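Local coordinates for protein HTPA Reductase (Selaginella moellendorffii, PDB 5U5I) that probably catalyses the NAD(P)H-dependent reduction step that yields tetrahydrodipicolinate in the diaminopimelate route of lysine biosynthesis, at residues G119-I124 with L251-K256; E140-Q145 with R180-D185; T158-S163 with E192-P197. All blocks are in the same frame, centred on the assembly; numbering follows the deposited sequence.

Contact 1. Residues G119-I124 with L251-K256; sequences GTYSII and LFLSKK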
ATOM      1  N   GLY B 119       4.618  19.334 -27.140  1.00 44.06           N
ATOM      2  CA  GLY B 119       3.854  20.178 -26.219  1.00 43.73           C
ATOM      3  C   GLY B 119       2.348  19.958 -26.266  1.00 41.19           C
ATOM      4  O   GLY B 119       1.586  20.848 -25.884  1.00 41.57           O
ATOM      5  N   THR B 120       1.923  18.776 -26.726  1.00 38.68           N
ATOM      6  CA  THR B 120       0.510  18.443 -26.836  1.00 36.41           C
ATOM      7  C   THR B 120      -0.084  18.127 -25.457  1.00 34.66           C
ATOM      8  O   THR B 120       0.451  17.285 -24.738  1.00 33.91           O
ATOM      9  CB  THR B 120       0.292  17.197 -27.725  1.00 34.70           C
ATOM     10  OG1 THR B 120       0.919  17.384 -29.000  1.00 36.47           O
ATOM     11  CG2 THR B 120      -1.180  16.934 -27.918  1.00 32.82           C
ATOM     12  N   TYR B 121      -1.200  18.776 -25.119  1.00 34.20           N
ATOM     13  CA  TYR B 121      -1.926  18.476 -23.888  1.00 32.84           C
ATOM     14  C   TYR B 121      -2.364  17.015 -23.961  1.00 30.40           C
ATOM     15  O   TYR B 121      -3.008  16.602 -24.939  1.00 29.50           O
ATOM     16  CB  TYR B 121      -3.113  19.433 -23.662  1.00 33.24           C
ATOM     17  CG  TYR B 121      -2.704  20.825 -23.178  1.00 35.78           C
ATOM     18  CD1 TYR B 121      -2.502  21.086 -21.820  1.00 36.40           C
ATOM     19  CD2 TYR B 121      -2.522  21.888 -24.085  1.00 37.90           C
ATOM     20  CE1 TYR B 121      -2.132  22.351 -21.383  1.00 39.10           C
ATOM     21  CE2 TYR B 121      -2.143  23.159 -23.653  1.00 40.51           C
ATOM     22  CZ  TYR B 121      -1.953  23.391 -22.308  1.00 41.15           C
ATOM     23  OH  TYR B 121      -1.570  24.640 -21.880  1.00 44.18           O
ATOM     24  N   SER B 122      -1.938  16.222 -22.980  1.00 29.50           N
ATOM     25  CA  SER B 122      -2.180  14.789 -23.013  1.00 27.73           C
ATOM     26  C   SER B 122      -2.131  14.086 -21.656  1.00 27.50           C
ATOM     27  O   SER B 122      -1.424  14.511 -20.738  1.00 28.27           O
ATOM     28  CB  SER B 122      -1.192  14.106 -23.962  1.00 27.84           C
ATOM     29  OG  SER B 122       0.143  14.353 -23.591  1.00 29.44           O
ATOM     30  N   ILE B 123      -2.907  13.005 -21.570  1.00 26.37           N
ATOM     31  CA  ILE B 123      -2.872  12.075 -20.470  1.00 26.31           C
ATOM     32  C   ILE B 123      -2.642  10.704 -21.064  1.00 25.82           C
ATOM     33  O   ILE B 123      -3.452  10.215 -21.862  1.00 24.87           O
ATOM     34  CB  ILE B 123      -4.180  12.073 -19.665  1.00 25.83           C
ATOM     35  CG1 ILE B 123      -4.297  13.371 -18.886  1.00 27.14           C
ATOM     36  CG2 ILE B 123      -4.213  10.885 -18.699  1.00 25.67           C
ATOM     37  CD1 ILE B 123      -5.668  13.607 -18.304  1.00 27.01           C
ATOM     38  N   ILE B 124      -1.543  10.083 -20.662  1.00 26.90           N
ATOM     39  CA  ILE B 124      -1.171   8.775 -21.159  1.00 26.91           C
ATOM     40  C   ILE B 124      -1.014   7.867 -19.948  1.00 27.34           C
ATOM     41  O   ILE B 124      -0.205   8.129 -19.066  1.00 29.27           O
ATOM     42  CB  ILE B 124       0.104   8.843 -22.027  1.00 28.03           C
ATOM     43  CG1 ILE B 124      -0.146   9.758 -23.239  1.00 27.90           C
ATOM     44  CG2 ILE B 124       0.485   7.450 -22.502  1.00 28.17           C
ATOM     45  CD1 ILE B 124       1.071  10.090 -24.079  1.00 29.30           C
ATOM     46  N   LEU B 251     -11.952  15.523 -17.853  1.00 26.66           N
ATOM     47  CA  LEU B 251     -12.352  16.741 -17.151  1.00 28.48           C
ATOM     48  C   LEU B 251     -11.131  17.453 -16.586  1.00 29.21           C
ATOM     49  O   LEU B 251     -11.031  18.680 -16.676  1.00 31.09           O
ATOM     50  CB  LEU B 251     -13.348  16.423 -16.035  1.00 29.01           C
ATOM     51  CG  LEU B 251     -14.686  15.812 -16.467  1.00 28.84           C
ATOM     52  CD1 LEU B 251     -15.454  15.370 -15.239  1.00 29.43           C
ATOM     53  CD2 LEU B 251     -15.541  16.761 -17.288  1.00 30.41           C
ATOM     54  N   PHE B 252     -10.203  16.672 -16.034  1.00 27.89           N
ATOM     55  CA  PHE B 252      -8.880  17.169 -15.618  1.00 28.66           C
ATOM     56  C   PHE B 252      -8.123  17.871 -16.755  1.00 29.67           C
ATOM     57  O   PHE B 252      -7.768  19.047 -16.636  1.00 31.78           O
ATOM     58  CB  PHE B 252      -8.036  16.010 -15.060  1.00 27.13           C
ATOM     59  CG  PHE B 252      -6.690  16.423 -14.523  1.00 27.95           C
ATOM     60  CD1 PHE B 252      -6.540  16.789 -13.186  1.00 28.71           C
ATOM     61  CD2 PHE B 252      -5.571  16.435 -15.347  1.00 28.25           C
ATOM     62  CE1 PHE B 252      -5.297  17.160 -12.686  1.00 29.62           C
ATOM     63  CE2 PHE B 252      -4.332  16.804 -14.857  1.00 29.37           C
ATOM     64  CZ  PHE B 252      -4.188  17.155 -13.518  1.00 29.98           C
ATOM     65  N   LEU B 253      -7.882  17.158 -17.854  1.00 30.00           N
ATOM     66  CA  LEU B 253      -7.092  17.717 -18.961  1.00 29.34           C
ATOM     67  C   LEU B 253      -7.783  18.925 -19.571  1.00 31.29           C
ATOM     68  O   LEU B 253      -7.123  19.886 -19.965  1.00 31.78           O
ATOM     69  CB  LEU B 253      -6.847  16.675 -20.061  1.00 27.90           C
ATOM     70  CG  LEU B 253      -5.856  17.060 -21.172  1.00 27.53           C
ATOM     71  CD1 LEU B 253      -4.447  17.233 -20.617  1.00 27.17           C
ATOM     72  CD2 LEU B 253      -5.879  15.999 -22.260  1.00 27.04           C
ATOM     73  N   SER B 254      -9.112  18.855 -19.637  1.00 32.97           N
ATOM     74  CA  SER B 254      -9.925  19.941 -20.145  1.00 35.89           C
ATOM     75  C   SER B 254      -9.650  21.227 -19.380  1.00 38.35           C
ATOM     76  O   SER B 254      -9.457  22.284 -19.994  1.00 40.02           O
ATOM     77  CB  SER B 254     -11.411  19.580 -20.078  1.00 38.07           C
ATOM     78  OG  SER B 254     -12.193  20.563 -20.713  1.00 41.20           O
ATOM     79  N   LYS B 255      -9.595  21.129 -18.051  1.00 39.12           N
ATOM     80  CA  LYS B 255      -9.310  22.291 -17.211  1.00 42.07           C
ATOM     81  C   LYS B 255      -7.904  22.829 -17.498  1.00 41.28           C
ATOM     82  O   LYS B 255      -7.731  24.031 -17.684  1.00 44.07           O
ATOM     83  CB  LYS B 255      -9.484  21.969 -15.719  1.00 43.09           C
ATOM     84  CG  LYS B 255      -9.874  23.173 -14.871  1.00 47.93           C
ATOM     85  CD  LYS B 255     -10.294  22.787 -13.455  1.00 49.67           C
ATOM     86  CE  LYS B 255      -9.145  22.184 -12.643  1.00 47.25           C
ATOM     87  NZ  LYS B 255      -9.359  22.318 -11.169  1.00 50.29           N
ATOM     88  N   LYS B 256      -6.920  21.935 -17.586  1.00 38.25           N
ATOM     89  CA  LYS B 256      -5.529  22.340 -17.848  1.00 38.20           C
ATOM     90  C   LYS B 256      -5.347  23.103 -19.162  1.00 39.48           C
ATOM     91  O   LYS B 256      -4.528  24.015 -19.238  1.00 41.25           O
ATOM     92  CB  LYS B 256      -4.598  21.127 -17.854  1.00 35.21           C
ATOM     93  CG  LYS B 256      -4.515  20.360 -16.548  1.00 34.55           C
ATOM     94  CD  LYS B 256      -4.184  21.252 -15.360  1.00 37.27           C
ATOM     95  CE  LYS B 256      -3.964  20.425 -14.117  1.00 36.71           C
ATOM     96  NZ  LYS B 256      -3.746  21.313 -12.952  1.00 39.98           N
TER

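Contact 2. Residues E140-Q145 with R180-D185; sequences EIMAKQ and RKLGLD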
ATOM      1  N   GLU B 140       4.196   1.457  -3.869  1.00 33.80           N
ATOM      2  CA  GLU B 140       5.436   2.141  -4.232  1.00 34.53           C
ATOM      3  C   GLU B 140       5.883   3.133  -3.148  1.00 34.10           C
ATOM      4  O   GLU B 140       7.070   3.277  -2.887  1.00 34.30           O
ATOM      5  CB  GLU B 140       5.282   2.844  -5.599  1.00 35.67           C
ATOM      6  CG  GLU B 140       6.523   3.549  -6.157  1.00 37.11           C
ATOM      7  CD  GLU B 140       7.774   2.662  -6.329  1.00 38.24           C
ATOM      8  OE1 GLU B 140       7.717   1.404  -6.229  1.00 38.09           O
ATOM      9  OE2 GLU B 140       8.863   3.241  -6.589  1.00 39.70           O
ATOM     10  N   ILE B 141       4.927   3.825  -2.544  1.00 33.61           N
ATOM     11  CA  ILE B 141       5.203   4.713  -1.404  1.00 33.74           C
ATOM     12  C   ILE B 141       5.828   3.949  -0.232  1.00 33.46           C
ATOM     13  O   ILE B 141       6.782   4.439   0.364  1.00 33.99           O
ATOM     14  CB  ILE B 141       3.916   5.443  -0.946  1.00 33.72           C
ATOM     15  CG1 ILE B 141       3.602   6.593  -1.914  1.00 34.26           C
ATOM     16  CG2 ILE B 141       4.026   5.978   0.488  1.00 34.19           C
ATOM     17  CD1 ILE B 141       2.149   7.047  -1.882  1.00 34.32           C
HETATM   18  N   MSE B 142       5.276   2.772   0.079  1.00 32.84           N
HETATM   19  CA  MSE B 142       5.761   1.917   1.161  1.00 33.01           C
HETATM   20  C   MSE B 142       7.193   1.503   0.898  1.00 32.71           C
HETATM   21  O   MSE B 142       8.030   1.539   1.813  1.00 32.77           O
HETATM   22  CB  MSE B 142       4.870   0.675   1.304  1.00 33.35           C
HETATM   23  CG  MSE B 142       5.128  -0.102   2.592  1.00 34.17           C
HETATM   24 SE   MSE B 142       3.573  -1.249   3.066  1.00 35.36          SE
HETATM   25  CE  MSE B 142       3.695  -2.565   1.610  1.00 35.29           C
ATOM     26  N   ALA B 143       7.478   1.117  -0.348  1.00 32.06           N
ATOM     27  CA  ALA B 143       8.816   0.687  -0.770  1.00 32.15           C
ATOM     28  C   ALA B 143       9.869   1.798  -0.817  1.00 32.19           C
ATOM     29  O   ALA B 143      11.025   1.541  -0.486  1.00 32.38           O
ATOM     30  CB  ALA B 143       8.744  -0.005  -2.120  1.00 32.71           C
ATOM     31  N   LYS B 144       9.481   3.002  -1.246  1.00 31.97           N
ATOM     32  CA  LYS B 144      10.358   4.178  -1.194  1.00 32.47           C
ATOM     33  C   LYS B 144      10.655   4.647   0.244  1.00 32.18           C
ATOM     34  O   LYS B 144      11.786   4.982   0.562  1.00 32.60           O
ATOM     35  CB  LYS B 144       9.747   5.356  -1.966  1.00 33.05           C
ATOM     36  N   GLN B 145       9.641   4.703   1.095  1.00 31.57           N
ATOM     37  CA  GLN B 145       9.837   5.159   2.470  1.00 31.78           C
ATOM     38  C   GLN B 145      10.581   4.129   3.309  1.00 31.20           C
ATOM     39  O   GLN B 145      11.450   4.495   4.087  1.00 31.36           O
ATOM     40  CB  GLN B 145       8.503   5.468   3.157  1.00 31.98           C
ATOM     41  CG  GLN B 145       7.725   6.601   2.523  1.00 32.70           C
ATOM     42  CD  GLN B 145       8.415   7.945   2.632  1.00 33.88           C
ATOM     43  OE1 GLN B 145       9.013   8.271   3.658  1.00 34.65           O
ATOM     44  NE2 GLN B 145       8.323   8.740   1.567  1.00 34.49           N
ATOM     45  N   ARG B 180       9.597  -6.068  -4.447  1.00 33.62           N
ATOM     46  CA  ARG B 180      11.037  -6.377  -4.476  1.00 36.54           C
ATOM     47  C   ARG B 180      11.887  -5.347  -3.716  1.00 37.04           C
ATOM     48  O   ARG B 180      12.823  -5.726  -3.009  1.00 38.71           O
ATOM     49  CB  ARG B 180      11.566  -6.583  -5.916  1.00 38.93           C
ATOM     50  CG  ARG B 180      11.217  -7.955  -6.500  1.00 40.50           C
ATOM     51  CD  ARG B 180      11.965  -8.295  -7.785  1.00 44.19           C
ATOM     52  NE  ARG B 180      11.432  -7.527  -8.898  1.00 43.67           N
ATOM     53  CZ  ARG B 180      10.639  -7.975  -9.877  1.00 44.18           C
ATOM     54  NH1 ARG B 180      10.258  -9.256  -9.975  1.00 45.64           N
ATOM     55  NH2 ARG B 180      10.235  -7.111 -10.799  1.00 43.72           N
ATOM     56  N   LYS B 181      11.542  -4.063  -3.839  1.00 35.80           N
ATOM     57  CA  LYS B 181      12.191  -3.002  -3.046  1.00 36.92           C
ATOM     58  C   LYS B 181      11.883  -3.103  -1.548  1.00 36.22           C
ATOM     59  O   LYS B 181      12.672  -2.646  -0.718  1.00 37.91           O
ATOM     60  CB  LYS B 181      11.785  -1.609  -3.539  1.00 36.51           C
ATOM     61  CG  LYS B 181      12.433  -1.157  -4.836  1.00 38.73           C
ATOM     62  CD  LYS B 181      11.647   0.016  -5.408  1.00 38.02           C
ATOM     63  CE  LYS B 181      12.422   0.752  -6.471  1.00 41.36           C
ATOM     64  NZ  LYS B 181      11.558   1.769  -7.141  1.00 40.98           N
ATOM     65  N   LEU B 182      10.720  -3.669  -1.228  1.00 34.22           N
ATOM     66  CA  LEU B 182      10.345  -4.028   0.145  1.00 34.43           C
ATOM     67  C   LEU B 182      11.040  -5.277   0.711  1.00 36.27           C
ATOM     68  O   LEU B 182      10.789  -5.637   1.862  1.00 36.97           O
ATOM     69  CB  LEU B 182       8.811  -4.158   0.257  1.00 32.55           C
ATOM     70  CG  LEU B 182       8.093  -2.802   0.192  1.00 31.65           C
ATOM     71  CD1 LEU B 182       6.637  -2.934  -0.237  1.00 29.99           C
ATOM     72  CD2 LEU B 182       8.198  -2.071   1.531  1.00 33.37           C
ATOM     73  N   GLY B 183      11.897  -5.928  -0.081  1.00 37.56           N
ATOM     74  CA  GLY B 183      12.695  -7.073   0.367  1.00 40.22           C
ATOM     75  C   GLY B 183      12.172  -8.447  -0.039  1.00 40.66           C
ATOM     76  O   GLY B 183      12.716  -9.472   0.395  1.00 43.10           O
ATOM     77  N   LEU B 184      11.119  -8.488  -0.859  1.00 38.65           N
ATOM     78  CA  LEU B 184      10.589  -9.759  -1.333  1.00 39.72           C
ATOM     79  C   LEU B 184      11.435 -10.251  -2.509  1.00 42.10           C
ATOM     80  O   LEU B 184      11.871  -9.458  -3.339  1.00 41.76           O
ATOM     81  CB  LEU B 184       9.115  -9.640  -1.743  1.00 37.40           C
ATOM     82  CG  LEU B 184       8.045  -9.612  -0.648  1.00 36.52           C
ATOM     83  CD1 LEU B 184       8.196 -10.801   0.291  1.00 39.33           C
ATOM     84  CD2 LEU B 184       8.044  -8.309   0.135  1.00 35.11           C
ATOM     85  N   ASP B 185      11.683 -11.559  -2.542  1.00 45.32           N
ATOM     86  CA  ASP B 185      12.397 -12.213  -3.637  1.00 48.86           C
ATOM     87  C   ASP B 185      11.362 -12.972  -4.473  1.00 49.12           C
ATOM     88  O   ASP B 185      10.769 -13.953  -3.999  1.00 50.25           O
ATOM     89  CB  ASP B 185      13.463 -13.173  -3.094  1.00 53.42           C
ATOM     90  CG  ASP B 185      14.221 -13.903  -4.198  1.00 58.18           C
ATOM     91  OD1 ASP B 185      14.396 -13.316  -5.291  1.00 58.38           O
ATOM     92  OD2 ASP B 185      14.650 -15.065  -3.976  1.00 62.60           O
TER

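Contact 3. Residues T158-S163 with E192-P197; sequences TESHQS and ELVRDP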
ATOM      1  N   THR B 158      -1.288 -14.003  -7.347  1.00 42.67           N
ATOM      2  CA  THR B 158      -2.181 -14.698  -8.254  1.00 44.34           C
ATOM      3  C   THR B 158      -3.118 -13.688  -8.946  1.00 42.69           C
ATOM      4  O   THR B 158      -3.563 -12.699  -8.354  1.00 40.39           O
ATOM      5  CB  THR B 158      -2.921 -15.876  -7.572  1.00 46.14           C
ATOM      6  OG1 THR B 158      -3.864 -16.444  -8.492  1.00 47.59           O
ATOM      7  CG2 THR B 158      -3.665 -15.450  -6.327  1.00 44.69           C
ATOM      8  N   GLU B 159      -3.390 -13.955 -10.214  1.00 44.12           N
ATOM      9  CA  GLU B 159      -3.962 -12.960 -11.109  1.00 43.05           C
ATOM     10  C   GLU B 159      -4.922 -13.643 -12.095  1.00 44.78           C
ATOM     11  O   GLU B 159      -4.610 -14.701 -12.637  1.00 47.19           O
ATOM     12  CB  GLU B 159      -2.794 -12.254 -11.800  1.00 43.09           C
ATOM     13  CG  GLU B 159      -3.134 -11.141 -12.758  1.00 42.31           C
ATOM     14  CD  GLU B 159      -3.159 -11.610 -14.204  1.00 44.72           C
ATOM     15  OE1 GLU B 159      -4.164 -12.219 -14.617  1.00 45.66           O
ATOM     16  OE2 GLU B 159      -2.172 -11.374 -14.933  1.00 46.04           O
ATOM     17  N   SER B 160      -6.088 -13.031 -12.306  1.00 43.64           N
ATOM     18  CA  SER B 160      -7.110 -13.566 -13.200  1.00 45.13           C
ATOM     19  C   SER B 160      -7.711 -12.491 -14.109  1.00 44.15           C
ATOM     20  O   SER B 160      -8.233 -11.483 -13.634  1.00 41.75           O
ATOM     21  CB  SER B 160      -8.218 -14.257 -12.404  1.00 45.33           C
ATOM     22  OG  SER B 160      -9.215 -14.777 -13.264  1.00 46.61           O
ATOM     23  N   HIS B 161      -7.624 -12.745 -15.416  1.00 46.29           N
ATOM     24  CA  HIS B 161      -8.223 -11.927 -16.462  1.00 46.24           C
ATOM     25  C   HIS B 161      -8.928 -12.875 -17.455  1.00 49.03           C
ATOM     26  O   HIS B 161      -8.759 -14.103 -17.400  1.00 51.07           O
ATOM     27  CB  HIS B 161      -7.143 -11.115 -17.205  1.00 46.50           C
ATOM     28  CG  HIS B 161      -6.637  -9.921 -16.455  1.00 44.15           C
ATOM     29  ND1 HIS B 161      -5.747 -10.016 -15.406  1.00 43.46           N
ATOM     30  CD2 HIS B 161      -6.882  -8.598 -16.619  1.00 42.62           C
ATOM     31  CE1 HIS B 161      -5.482  -8.808 -14.940  1.00 41.55           C
ATOM     32  NE2 HIS B 161      -6.154  -7.927 -15.663  1.00 41.08           N
ATOM     33  N   GLN B 162      -9.711 -12.294 -18.358  1.00 49.31           N
ATOM     34  CA  GLN B 162     -10.353 -13.056 -19.433  1.00 52.18           C
ATOM     35  C   GLN B 162      -9.329 -13.865 -20.240  1.00 56.05           C
ATOM     36  O   GLN B 162      -8.191 -13.418 -20.438  1.00 56.39           O
ATOM     37  CB  GLN B 162     -11.229 -12.162 -20.335  1.00 51.32           C
ATOM     38  CG  GLN B 162     -10.527 -11.091 -21.173  1.00 51.22           C
ATOM     39  CD  GLN B 162     -10.151  -9.824 -20.410  1.00 48.39           C
ATOM     40  OE1 GLN B 162     -10.683  -9.525 -19.336  1.00 46.02           O
ATOM     41  NE2 GLN B 162      -9.209  -9.075 -20.966  1.00 48.81           N
ATOM     42  N   SER B 163      -9.749 -15.054 -20.676  1.00 59.44           N
ATOM     43  CA  SER B 163      -8.877 -16.060 -21.298  1.00 63.80           C
ATOM     44  C   SER B 163      -8.005 -15.553 -22.460  1.00 65.97           C
ATOM     45  O   SER B 163      -6.910 -16.085 -22.702  1.00 68.30           O
ATOM     46  CB  SER B 163      -9.731 -17.231 -21.807  1.00 66.83           C
ATOM     47  OG  SER B 163     -10.724 -17.594 -20.858  1.00 65.74           O
ATOM     48  N   GLU B 192       0.988 -16.493 -10.692  1.00 56.33           N
ATOM     49  CA  GLU B 192       0.079 -17.560 -11.078  1.00 61.07           C
ATOM     50  C   GLU B 192      -1.019 -16.941 -11.928  1.00 60.00           C
ATOM     51  O   GLU B 192      -1.787 -16.107 -11.444  1.00 56.05           O
ATOM     52  CB  GLU B 192      -0.491 -18.213  -9.825  1.00 62.21           C
ATOM     53  CG  GLU B 192      -1.241 -19.511 -10.068  1.00 68.64           C
ATOM     54  CD  GLU B 192      -1.091 -20.503  -8.922  1.00 72.00           C
ATOM     55  OE1 GLU B 192      -0.833 -20.073  -7.767  1.00 68.96           O
ATOM     56  OE2 GLU B 192      -1.233 -21.720  -9.179  1.00 78.40           O
ATOM     57  N   LEU B 193      -1.068 -17.327 -13.201  1.00 59.62           N
ATOM     58  CA  LEU B 193      -2.040 -16.778 -14.146  1.00 58.22           C
ATOM     59  C   LEU B 193      -3.232 -17.711 -14.245  1.00 60.27           C
ATOM     60  O   LEU B 193      -3.165 -18.734 -14.924  1.00 64.51           O
ATOM     61  CB  LEU B 193      -1.406 -16.583 -15.532  1.00 59.71           C
ATOM     62  CG  LEU B 193      -0.212 -15.627 -15.672  1.00 58.20           C
ATOM     63  CD1 LEU B 193       0.182 -15.495 -17.139  1.00 60.06           C
ATOM     64  CD2 LEU B 193      -0.503 -14.256 -15.089  1.00 53.54           C
ATOM     65  N   VAL B 194      -4.317 -17.366 -13.561  1.00 57.86           N
ATOM     66  CA  VAL B 194      -5.551 -18.137 -13.653  1.00 59.84           C
ATOM     67  C   VAL B 194      -6.279 -17.682 -14.911  1.00 59.33           C
ATOM     68  O   VAL B 194      -6.655 -16.519 -15.022  1.00 55.62           O
ATOM     69  CB  VAL B 194      -6.434 -17.966 -12.402  1.00 58.14           C
ATOM     70  CG1 VAL B 194      -7.763 -18.695 -12.569  1.00 60.44           C
ATOM     71  CG2 VAL B 194      -5.694 -18.483 -11.171  1.00 59.04           C
ATOM     72  N   ARG B 195      -6.424 -18.601 -15.865  1.00 63.25           N
ATOM     73  CA  ARG B 195      -7.116 -18.347 -17.133  1.00 63.58           C
ATOM     74  C   ARG B 195      -8.221 -19.358 -17.508  1.00 67.26           C
ATOM     75  O   ARG B 195      -8.931 -19.136 -18.494  1.00 67.43           O
ATOM     76  CB  ARG B 195      -6.078 -18.273 -18.260  1.00 64.87           C
ATOM     77  CG  ARG B 195      -5.130 -17.084 -18.167  1.00 61.40           C
ATOM     78  CD  ARG B 195      -5.867 -15.777 -18.421  1.00 57.38           C
ATOM     79  NE  ARG B 195      -4.989 -14.607 -18.425  1.00 54.54           N
ATOM     80  CZ  ARG B 195      -4.487 -14.005 -17.342  1.00 52.17           C
ATOM     81  NH1 ARG B 195      -4.721 -14.467 -16.108  1.00 52.11           N
ATOM     82  NH2 ARG B 195      -3.711 -12.930 -17.496  1.00 49.96           N
ATOM     83  N   ASP B 196      -8.380 -20.435 -16.735  1.00 70.35           N
ATOM     84  CA  ASP B 196      -9.429 -21.433 -16.971  1.00 74.23           C
ATOM     85  C   ASP B 196     -10.720 -20.972 -16.274  1.00 72.10           C
ATOM     86  O   ASP B 196     -10.706 -20.768 -15.059  1.00 70.41           O
ATOM     87  CB  ASP B 196      -8.982 -22.799 -16.434  1.00 78.92           C
ATOM     88  CG  ASP B 196      -9.988 -23.907 -16.712  1.00 83.71           C
ATOM     89  OD1 ASP B 196     -11.172 -23.747 -16.345  1.00 83.02           O
ATOM     90  OD2 ASP B 196      -9.596 -24.955 -17.282  1.00 88.69           O
ATOM     91  N   PRO B 197     -11.836 -20.824 -17.029  1.00 72.50           N
ATOM     92  CA  PRO B 197     -13.123 -20.355 -16.476  1.00 70.90           C
ATOM     93  C   PRO B 197     -13.586 -21.013 -15.167  1.00 72.68           C
ATOM     94  O   PRO B 197     -13.996 -20.299 -14.254  1.00 69.94           O
ATOM     95  CB  PRO B 197     -14.116 -20.658 -17.596  1.00 73.20           C
ATOM     96  CG  PRO B 197     -13.310 -20.567 -18.837  1.00 73.60           C
ATOM     97  CD  PRO B 197     -11.917 -21.004 -18.492  1.00 74.49           C
TER

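Contact 1. Residues G119-I124 with L251-K256
Leu253 carries its CG opposite the backbone N (chi1 -171°), which sends both methyl groups at the backbone of Tyr121 and Ser122. From the other side, Ile123 holds CG1 opposite its carbonyl carbon (chi1 -71°), and the outstretched CD1 lies on the helix. The two side chains slide past each other in opposite senses. Ile123 CD1 therefore lands beside the root of the leucine, 3.7 Å from Leu253 CB. The same methyl reaches the ring of Phe252, 4.1 Å from its CD2.

Leu253 sits at the middle of the contact. Its CD1 lies 3.6 Å from Ser122 N and 4.0 Å from Tyr121 CB, at the edge of the tyrosine ring. Its CD2 rests near the alpha carbon of Ser122. Tyr121 reaches along the helix to the next turn, where its CE1 comes 3.6 Å from Lys256 O. Ser122 turns to the other face of the sheet, where it meets Ala115 of helix 108-118. Its OG gives a hydrogen bond of 3.2 Å to Thr120 O.

Strand 122-124 belongs to the parallel sheet of the Rossmann-type nucleotide-binding domain. Helix 240-259 comes from much later in the chain and lies against one face of this sheet. Strand 122-124 and helix segment 251-256 run at 150°, roughly antiparallel, their axes 9.0 Å apart at the closest. Phe252 also meets Tyr266 of the neighbouring strand edge-to-face.

The contacts between side chains here are apolar; the tyrosine ring and the leucine methyls also touch backbone atoms. Between these two segments the hold is therefore probably close apolar fit, while the strand's backbone groups are taken up by strands 99-101 and 265-266 and by Arg264.

Contact 2. Residues E140-Q145 with R180-D185
Ala143 and Leu182 bring the two backbones close, with their CA atoms 5.0 Å apart. The contact joins the last turns of helix 130-145 to the end of helix 170-181, which closes in a Schellman motif. Gly183 supplies the positive phi, and its N bonds back to Arg180 O at 3.1 Å.

Ala143 is small enough to let the helix end in. Its CB touches Lys181 CB at 3.7 Å and Leu182 CG at the same distance. Leu182 straddles this point, with CD2 lying 3.6 Å from Ala143 CA.

Lys181 runs extended past the alanine to the rim. Its NZ makes a salt bridge of 3.1 Å to Glu140 OE2, on the syn lone pair of that oxygen. Glu140 reaches this place because its chain bends at chi2 (57°). The other oxygen, OE1, is hydrogen-bonded to Ser178, so each carboxylate oxygen has its own partner on helix 170-181. An alanine in place of Glu140 would probably leave the Lys181 ammonium without its counter-charge and Ser178 OG without this partner.

On the buried side, Met142, a selenomethionine in this derivative, crosses Leu182 at about a right angle. It also packs on Ala138 of the second subunit, so this helix faces the dimer partner as well. Its chain bends at chi3, about the CG-SE bond, and Met142 CE comes to 3.5 Å from Leu182 CD1, tighter than an ordinary carbon contact.

Contact 3. Residues T158-S163 with E192-P197
Thr158 lies against Glu192 and Val194 on one face of the sheet. Its OG1, opposite the backbone N (chi1 175°), points at Val194 CG2. This hydroxyl is buried and has no polar partner in the model.

Glu159 makes both backbone bonds of the pairing. Its N gives a bond to Glu192 O at 3.0 Å, and its O accepts one from Val194 N at 2.8 Å. Its side chain goes to the other face and bends at chi2, lying alongside Leu193. The carboxylate meets the Arg195 guanidinium with the two planes 34° apart. NH1 of Arg195 reaches Glu159 OE1 on the syn side at 2.8 Å in a salt bridge. Arg195 NH2 adds weak bonds to both oxygens. OE2 also accepts from Ser169 N.

Ser160 returns to the face of Thr158. Its CA makes a CA-H...O contact of 3.5 Å with Val194 O, and its OG bonds to His214.

His161 sends ND1 to Glu159 OE1 at 2.8 Å. The acceptor lies in the ring plane, but the ring reaches it from above the carboxylate plane. This donor and Arg195 NH1 come from opposite faces, so OE1 is gripped from both. The CB of His161 sits over the centre of the guanidinium, 3.9 Å above its plane. Arg195 is fixed further by a bond of 3.0 Å from NH1 to Val194 O, approaching from above the carbonyl plane, and by one from NE to Lys165 O.

Gln162 lies with its side chain about 6 Å from the bound NAD. At Ser163 the chain passes close to the backbone of Arg195.

The two strands are parallel partners in a beta-alpha-beta crossover: strand 154-161, helix 170-181 and the edge strand 192-194.

The three contacts lie far apart. Centres of contacts 1 and 2 are about 31 Å apart, those of 1 and 3 about 34 Å, and those of 2 and 3 about 25 Å. Contact 1 closes a long loop of chain, and the other two are nested inside it. It ties the parallel sheet of the nucleotide-binding domain to helix 240-259, from late in the chain. Contacts 2 and 3 both belong to the C-terminal part of the reductase and interleave. Helix 170-181 ends in contact 2 and connects the two strands of contact 3. The chain thus leaves the nucleotide-binding domain, builds the second domain, and returns to complete the first.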